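Local structure of predicted acetamidase/formamidase (Thermoanaerobacter tengcongensis, 3TKK) at residues G192-S197 with S276-P281; L92-G97 with G107-V112. The protein probably hydrolyses carbon-nitrogen bonds of linear amides, such as those of formamide and acetamide, and binds zinc and calcium ions. All blocks are in the same frame, centred on the assembly; numbering follows the deposited sequence.

In the fold
Contact 1 is buried beside the metal site, where Glu193 lies near both zinc and calcium; contact 2 lies farther out and runs from a buried strand to an exposed loop end. In contact 1 a turn meets an irregular strand end through a single backbone bridge, valine packing and a bridging water, with acidic Glu193 and Asp280 brought near each other. Only 276-277 is strand there, at the edge of the large sheet, whereas contact 2 pairs two strands of a separate four-stranded sheet through backbone bonds, side chains adding apolar and CH contacts. Yet the two adjoin: Gly195 O and Ser197 OG probably hydrogen-bond to Thr94 OG1 and Ala93 N, and Val196 packs on Ala93. Both also touch the second subunit.

Contact 1: residues G192-S197 with S276-P281; sequences GEVGVS and SQVVDP
Glu193 turns CG away from its backbone N (chi1 -167°) and runs out straight, carrying OE1 to within 3.8 Å of Val279 CG2; the two side chains cross nearly at right angles. Val279, with CG1 opposite its own carbonyl carbon (chi1 -65°), pushes both methyls into the type I turn Glu193-Val196. CG1 of Val279 sits only 3.1 Å from Glu193 O, a tight fit, while its CG2 faces Val196 CG2. Two backbone bonds flank Gly192: its N reaches Ser276 O (2.7 Å) from above the carbonyl plane, and Val278 N donates to Gly192 O almost straight (171°). Gln277 folds back at chi2 so that OE1 accepts from Val279 N and Asp280 N on opposite faces of the amide; with NE2 bonded to Leu282 O and Thr284 OG1, both ends of the amide are held. One water donates to Val196 O and Asp280 OD1. Glu193, a zinc ligand in a structure of this protein, is not bound to the metal here. Strand 272-277 edges the large sheet beside strand 283-290, with a classic bulge at Ser276 and Gln277 opposite Thr284; the turn, in the loop joining strands 180-186 and 203-212, packs against Phe267 and Ser268 of the second subunit.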
loop_
_atom_site.group_PDB
_atom_site.type_symbol
_atom_site.label_atom_id
_atom_site.label_comp_id
_atom_site.label_asym_id
_atom_site.label_seq_id
_atom_site.Cartn_x
_atom_site.Cartn_y
_atom_site.Cartn_z
ATOM N N GLY A 192 4.453 -2.986 5.488
ATOM C CA GLY A 192 5.819 -3.319 4.903
ATOM C C GLY A 192 6.819 -3.874 5.988
ATOM O O GLY A 192 7.705 -4.746 5.708
ATOM N N GLU A 193 6.686 -3.372 7.182
ATOM C CA GLU A 193 7.485 -3.902 8.353
ATOM C C GLU A 193 8.972 -3.831 8.011
ATOM O O GLU A 193 9.725 -4.868 8.196
ATOM C CB GLU A 193 7.091 -5.374 8.729
ATOM C CG GLU A 193 7.710 -5.778 10.165
ATOM C CD GLU A 193 7.163 -7.147 10.552
ATOM O OE1 GLU A 193 6.855 -7.906 9.557
ATOM O OE2 GLU A 193 7.023 -7.436 11.788
ATOM N N VAL A 194 9.448 -2.661 7.512
ATOM C CA VAL A 194 10.704 -2.755 6.624
ATOM C C VAL A 194 11.999 -2.882 7.421
ATOM O O VAL A 194 13.084 -3.161 6.844
ATOM C CB VAL A 194 10.790 -1.494 5.634
ATOM C CG1 VAL A 194 9.562 -1.381 4.642
ATOM C CG2 VAL A 194 10.917 -0.111 6.439
ATOM N N GLY A 195 11.935 -2.682 8.729
ATOM C CA GLY A 195 13.138 -2.892 9.574
ATOM C C GLY A 195 13.305 -4.380 9.956
ATOM O O GLY A 195 14.281 -4.767 10.545
ATOM N N VAL A 196 12.278 -5.175 9.653
ATOM C CA VAL A 196 12.185 -6.629 9.996
ATOM C C VAL A 196 11.161 -6.924 11.131
ATOM O O VAL A 196 10.524 -8.010 11.185
ATOM C CB VAL A 196 13.541 -7.327 10.221
ATOM C CG1 VAL A 196 13.997 -7.505 11.694
ATOM C CG2 VAL A 196 13.493 -8.815 9.624
ATOM N N SER A 197 10.926 -5.993 12.028
ATOM C CA SER A 197 10.066 -6.375 13.108
ATOM C C SER A 197 9.097 -5.259 13.441
ATOM O O SER A 197 9.155 -4.140 13.021
ATOM C CB SER A 197 10.830 -6.699 14.469
ATOM O OG SER A 197 10.987 -5.362 15.117
ATOM N N SER A 276 1.443 -5.514 3.039
ATOM C CA SER A 276 1.504 -5.947 4.470
ATOM C C SER A 276 2.874 -6.063 4.941
ATOM O O SER A 276 3.170 -5.353 5.855
ATOM C CB SER A 276 0.676 -7.178 4.789
ATOM O OG SER A 276 -0.792 -6.942 4.613
ATOM N N GLN A 277 3.755 -6.923 4.248
ATOM C CA GLN A 277 5.101 -6.992 4.710
ATOM C C GLN A 277 5.934 -7.437 3.586
ATOM O O GLN A 277 5.471 -8.249 2.714
ATOM C CB GLN A 277 5.328 -7.985 5.927
ATOM C CG GLN A 277 4.810 -9.407 5.783
ATOM C CD GLN A 277 5.753 -10.247 4.947
ATOM O OE1 GLN A 277 6.981 -9.940 4.937
ATOM N NE2 GLN A 277 5.266 -11.427 4.500
ATOM N N VAL A 278 7.186 -6.903 3.571
ATOM C CA VAL A 278 8.149 -7.351 2.521
ATOM C C VAL A 278 9.366 -7.996 3.068
ATOM O O VAL A 278 10.333 -8.141 2.381
ATOM C CB VAL A 278 8.607 -6.131 1.690
ATOM C CG1 VAL A 278 7.344 -5.491 1.069
ATOM C CG2 VAL A 278 9.227 -5.016 2.649
ATOM N N VAL A 279 9.319 -8.519 4.278
ATOM C CA VAL A 279 10.611 -8.878 4.795
ATOM C C VAL A 279 10.528 -10.409 5.201
ATOM O O VAL A 279 11.494 -10.936 5.696
ATOM C CB VAL A 279 10.858 -8.024 6.158
ATOM C CG1 VAL A 279 10.942 -6.468 5.898
ATOM C CG2 VAL A 279 9.860 -8.291 7.194
ATOM N N ASP A 280 9.335 -11.050 5.169
ATOM C CA ASP A 280 9.232 -12.421 5.665
ATOM C C ASP A 280 9.615 -13.348 4.492
ATOM O O ASP A 280 9.983 -12.900 3.367
ATOM C CB ASP A 280 7.816 -12.782 6.282
ATOM C CG ASP A 280 7.408 -11.861 7.516
ATOM O OD1 ASP A 280 8.327 -11.522 8.278
ATOM O OD2 ASP A 280 6.195 -11.514 7.746
ATOM N N PRO A 281 9.633 -14.672 4.745
ATOM C CA PRO A 281 10.148 -15.543 3.685
ATOM C C PRO A 281 9.278 -15.399 2.395
ATOM O O PRO A 281 9.723 -15.575 1.307
ATOM C CB PRO A 281 9.963 -16.957 4.292
ATOM C CG PRO A 281 10.108 -16.750 5.856
ATOM C CD PRO A 281 9.354 -15.369 6.026
HETATM O O HOH W 1 9.796 -10.705 10.320
#

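Contact 2: residues L92-G97 with G107-V112; sequences LATGKG and GLYSKV
Thr94 and Tyr109 form the close-packed middle of this antiparallel pair of strands, their side chains on the same face as those of Leu92 and Lys111. Thr94 places CG2 between its backbone N and carbonyl carbon, with OG1 on the far side from N (chi1 -170°), so the methyl meets Tyr109 CB and CD2, both at 3.8 Å, and approaches the ring obliquely. The hydroxyl turns to Gly195 O instead. Backbone bonds run both ways between these two residues, and again between Leu92 and Lys111, where Lys111 N lies 2.7 Å from Leu92 O in the carbonyl plane. The same Leu92 O also receives a CA-H...O contact from Ser110 CA at 3.0 Å. On the other face, Leu108 swings CD1 back across to Thr94 O (3.2 Å), a close approach over the non-hydrogen-bonded pair Gly95-Leu108, whose CA atoms stand 4.3 Å apart and where Gly95 has no side chain.

Toward the loop end the contact opens to solvent. Lys96 N still bonds to Gly107 O (2.7 Å), and Lys96 CB rests near that oxygen, but the rest of the chain leads away, with NZ making a long, weak ion pair with Glu106. At the other end of the ladder Lys111 also leads its side chain away from the partner strand; the residue touches a crystal neighbour. Strand 89-95 is an edge of a four-stranded antiparallel sheet, with strand 108-116 between it and strand 119-121; Ile269, Ala264 and Glu261 of the second subunit pack on Leu92, Thr94 and Tyr109.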
loop_
_atom_site.group_PDB
_atom_site.type_symbol
_atom_site.label_atom_id
_atom_site.label_comp_id
_atom_site.label_asym_id
_atom_site.label_seq_id
_atom_site.Cartn_x
_atom_site.Cartn_y
_atom_site.Cartn_z
ATOM N N LEU A 92 12.197 -4.213 19.806
ATOM C CA LEU A 92 12.404 -3.833 18.443
ATOM C C LEU A 92 13.694 -4.569 18.086
ATOM O O LEU A 92 14.659 -4.567 18.925
ATOM C CB LEU A 92 12.675 -2.310 18.340
ATOM C CG LEU A 92 11.350 -1.645 18.626
ATOM C CD1 LEU A 92 11.539 -0.241 18.999
ATOM C CD2 LEU A 92 10.572 -1.791 17.294
ATOM N N ALA A 93 13.736 -5.121 16.876
ATOM C CA ALA A 93 14.893 -5.827 16.312
ATOM C C ALA A 93 15.190 -5.422 14.915
ATOM O O ALA A 93 14.269 -5.188 14.089
ATOM C CB ALA A 93 14.687 -7.378 16.410
ATOM N N THR A 94 16.500 -5.312 14.589
ATOM C CA THR A 94 16.862 -5.236 13.166
ATOM C C THR A 94 18.309 -5.636 13.032
ATOM O O THR A 94 18.854 -6.123 13.958
ATOM C CB THR A 94 16.734 -3.795 12.629
ATOM O OG1 THR A 94 16.863 -3.789 11.193
ATOM C CG2 THR A 94 17.773 -2.814 13.269
ATOM N N GLY A 95 18.953 -5.379 11.901
ATOM C CA GLY A 95 20.384 -5.704 11.839
ATOM C C GLY A 95 20.889 -6.122 10.492
ATOM O O GLY A 95 20.146 -6.048 9.521
ATOM N N LYS A 96 22.167 -6.533 10.398
ATOM C CA LYS A 96 22.713 -6.898 9.097
ATOM C C LYS A 96 21.847 -7.940 8.329
ATOM O O LYS A 96 21.477 -8.998 8.875
ATOM C CB LYS A 96 24.083 -7.517 9.293
ATOM C CG LYS A 96 24.930 -7.462 8.111
ATOM C CD LYS A 96 26.169 -8.359 8.363
ATOM C CE LYS A 96 27.257 -7.986 7.345
ATOM N NZ LYS A 96 26.411 -7.337 6.291
ATOM N N GLY A 97 21.518 -7.631 7.092
ATOM C CA GLY A 97 20.771 -8.584 6.277
ATOM C C GLY A 97 19.344 -8.682 6.770
ATOM O O GLY A 97 18.641 -9.559 6.363
ATOM N N GLY A 107 26.254 -6.620 12.277
ATOM C CA GLY A 107 25.736 -7.259 13.480
ATOM C C GLY A 107 24.206 -7.252 13.660
ATOM O O GLY A 107 23.437 -7.204 12.689
ATOM N N LEU A 108 23.758 -7.360 14.910
ATOM C CA LEU A 108 22.375 -7.625 15.194
ATOM C C LEU A 108 21.908 -6.612 16.270
ATOM O O LEU A 108 22.635 -6.311 17.182
ATOM C CB LEU A 108 22.220 -9.065 15.735
ATOM C CG LEU A 108 20.898 -9.733 15.307
ATOM C CD1 LEU A 108 19.544 -8.881 15.520
ATOM C CD2 LEU A 108 21.013 -10.132 13.796
ATOM N N TYR A 109 20.688 -6.110 16.169
ATOM C CA TYR A 109 20.286 -5.044 17.056
ATOM C C TYR A 109 19.026 -5.473 17.695
ATOM O O TYR A 109 18.234 -6.110 17.025
ATOM C CB TYR A 109 19.929 -3.811 16.232
ATOM C CG TYR A 109 19.343 -2.630 17.009
ATOM C CD1 TYR A 109 20.161 -1.707 17.637
ATOM C CD2 TYR A 109 17.965 -2.432 17.085
ATOM C CE1 TYR A 109 19.633 -0.582 18.350
ATOM C CE2 TYR A 109 17.423 -1.294 17.779
ATOM C CZ TYR A 109 18.283 -0.383 18.366
ATOM O OH TYR A 109 17.740 0.710 18.998
ATOM N N SER A 110 18.865 -5.168 18.989
ATOM C CA SER A 110 17.520 -5.127 19.599
ATOM C C SER A 110 17.440 -4.026 20.636
ATOM O O SER A 110 18.444 -3.629 21.213
ATOM C CB SER A 110 17.175 -6.431 20.322
ATOM O OG SER A 110 18.085 -6.649 21.376
ATOM N N LYS A 111 16.230 -3.523 20.878
ATOM C CA LYS A 111 16.012 -2.524 21.880
ATOM C C LYS A 111 14.734 -2.874 22.582
ATOM O O LYS A 111 13.668 -3.030 21.920
ATOM C CB LYS A 111 15.739 -1.189 21.221
ATOM C CG LYS A 111 15.636 -0.036 22.248
ATOM C CD LYS A 111 15.437 1.225 21.468
ATOM C CE LYS A 111 16.166 2.284 22.248
ATOM N NZ LYS A 111 16.009 1.945 23.721
ATOM N N VAL A 112 14.788 -2.927 23.908
ATOM C CA VAL A 112 13.546 -3.202 24.647
ATOM C C VAL A 112 12.969 -1.831 24.961
ATOM O O VAL A 112 13.716 -0.990 25.391
ATOM C CB VAL A 112 13.873 -3.912 25.990
ATOM C CG1 VAL A 112 12.668 -3.942 26.955
ATOM C CG2 VAL A 112 14.355 -5.329 25.714
#